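Protein ACDH-11, isoform b (Caenorhabditis elegans, PDB 4Y9J) is a flavoprotein of the acyl-CoA dehydrogenase family that binds flavin-adenine dinucleotide as part of a four-chain assembly. Local coordinates at residues L34-R39 with I541-D546. Sequence-based numbering, arbitrary orientation.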
# COMPACT_ATOMS: atom_id res chain seq x y z
N LEU B 34 3.13 28.73 -30.60
CA LEU B 34 4.56 28.44 -30.54
C LEU B 34 5.33 28.56 -31.85
O LEU B 34 6.37 29.21 -31.90
CB LEU B 34 4.76 27.02 -29.99
CG LEU B 34 6.22 26.68 -29.74
CD1 LEU B 34 6.89 27.75 -28.91
CD2 LEU B 34 6.20 25.33 -29.06
N ASP B 35 4.86 27.88 -32.89
CA ASP B 35 5.56 27.91 -34.16
C ASP B 35 5.53 29.34 -34.75
O ASP B 35 6.56 29.81 -35.25
CB ASP B 35 4.93 26.90 -35.13
CG ASP B 35 5.64 26.88 -36.52
OD1 ASP B 35 6.77 26.34 -36.63
OD2 ASP B 35 5.02 27.36 -37.50
N ARG B 36 4.37 30.02 -34.74
CA ARG B 36 4.28 31.41 -35.24
C ARG B 36 5.27 32.33 -34.51
O ARG B 36 5.89 33.16 -35.13
CB ARG B 36 2.86 31.98 -35.18
CG ARG B 36 1.91 31.39 -36.21
CD ARG B 36 0.71 32.27 -36.53
NE ARG B 36 -0.17 32.64 -35.40
CZ ARG B 36 -1.02 31.82 -34.78
NH1 ARG B 36 -1.13 30.54 -35.12
NH2 ARG B 36 -1.78 32.28 -33.78
N THR B 37 5.44 32.12 -33.21
CA THR B 37 6.30 32.93 -32.36
C THR B 37 7.76 32.70 -32.67
O THR B 37 8.54 33.66 -32.77
CB THR B 37 6.06 32.60 -30.89
OG1 THR B 37 4.68 32.82 -30.61
CG2 THR B 37 6.93 33.45 -29.96
N LEU B 38 8.14 31.43 -32.87
CA LEU B 38 9.52 31.10 -33.27
C LEU B 38 9.89 31.66 -34.66
O LEU B 38 11.02 32.14 -34.90
CB LEU B 38 9.77 29.57 -33.26
CG LEU B 38 9.56 28.87 -31.92
CD1 LEU B 38 9.88 27.37 -32.05
CD2 LEU B 38 10.34 29.58 -30.81
N ARG B 39 8.96 31.56 -35.59
CA ARG B 39 9.14 32.22 -36.89
C ARG B 39 9.49 33.71 -36.79
O ARG B 39 10.25 34.19 -37.59
CB ARG B 39 7.87 32.11 -37.72
CG ARG B 39 7.63 30.79 -38.39
CD ARG B 39 6.31 30.82 -39.14
NE ARG B 39 6.09 29.51 -39.73
CZ ARG B 39 6.67 29.11 -40.86
NH1 ARG B 39 7.47 29.93 -41.55
NH2 ARG B 39 6.44 27.89 -41.32
N ILE B 541 0.36 42.73 -29.02
CA ILE B 541 0.03 43.71 -30.03
C ILE B 541 1.09 43.63 -31.12
O ILE B 541 0.74 43.67 -32.30
CB ILE B 541 -0.04 45.14 -29.48
CG1 ILE B 541 -1.34 45.35 -28.72
CG2 ILE B 541 -0.04 46.19 -30.60
CD1 ILE B 541 -1.28 46.49 -27.73
N ASP B 542 2.35 43.57 -30.70
CA ASP B 542 3.48 43.48 -31.59
C ASP B 542 3.37 42.20 -32.40
O ASP B 542 3.50 42.19 -33.62
CB ASP B 542 4.75 43.51 -30.77
CG ASP B 542 6.01 43.69 -31.60
OD1 ASP B 542 6.10 44.64 -32.40
OD2 ASP B 542 6.90 42.86 -31.42
N HIS B 543 3.04 41.11 -31.74
CA HIS B 543 2.79 39.86 -32.43
C HIS B 543 1.67 39.90 -33.46
O HIS B 543 1.85 39.42 -34.58
CB HIS B 543 2.48 38.81 -31.39
CG HIS B 543 2.29 37.44 -31.94
ND1 HIS B 543 1.04 36.90 -32.20
CD2 HIS B 543 3.18 36.46 -32.20
CE1 HIS B 543 1.18 35.66 -32.62
NE2 HIS B 543 2.47 35.38 -32.66
N ALA B 544 0.52 40.49 -33.10
CA ALA B 544 -0.64 40.55 -34.01
C ALA B 544 -0.41 41.52 -35.17
O ALA B 544 -1.08 41.41 -36.24
CB ALA B 544 -1.89 40.97 -33.25
N SER B 545 0.46 42.50 -34.93
CA SER B 545 0.75 43.56 -35.92
C SER B 545 1.64 43.02 -37.05
O SER B 545 1.71 43.62 -38.12
CB SER B 545 1.42 44.78 -35.26
OG SER B 545 0.53 45.48 -34.38
N ASP B 546 2.34 41.92 -36.81
CA ASP B 546 3.25 41.35 -37.78
C ASP B 546 2.50 40.58 -38.85
O ASP B 546 2.31 39.37 -38.73
CB ASP B 546 4.30 40.48 -37.11
CG ASP B 546 5.29 39.86 -38.10
OD1 ASP B 546 5.07 39.90 -39.33
OD2 ASP B 546 6.31 39.34 -37.61
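Arg-36 NH2 is gripped by two carboxylates, forming salt bridges with Asp-554 of the same chain and with Asp-589 of the second subunit, while the root of the same side chain meets the ring of His-543. Arginine suits this place because its aliphatic root can pack on a neighbour while its broad guanidinium binds several acceptors. Arg-36 CB lies loosely at the ring edge, near its plane, at 4.3 Å from His-543 NE2. From Thr-37, OG1 stands obliquely to the ring, 4.0 Å from His-543 NE2, too far for a hydrogen bond. That hydroxyl lies beside its own backbone N (chi1 -57°), turned back along the helix, where it bonds to Ile-33 O; a threonine can thus sit buried with its polar atom satisfied.

With helix 34-41 from the AidB-like N-terminal region and helix 524-545 from the C-terminal helical region of an acyl-CoA dehydrogenase-type chain, the contact joins parts of the fold more than 500 residues apart. The nearest CA approach is 7.8 Å, between Thr-37 CA and His-543 CA, and the imidazole fills the gap. Its CG is anti to the backbone N (chi1 -176°), which carries the ring outward from helix 524-545. Histidine suits the position because a flat, fairly long ring can reach across to lie against an arginine root and a threonine hydroxyl. His-543 NE2 is buried here without a partner in the model; Arg-36 NE, 4.7 Å from His-543 NE2, would probably disfavour a positive charge on the ring. Arg-40, further along helix 34-41, forms salt bridges with both Asp-542 and Asp-546.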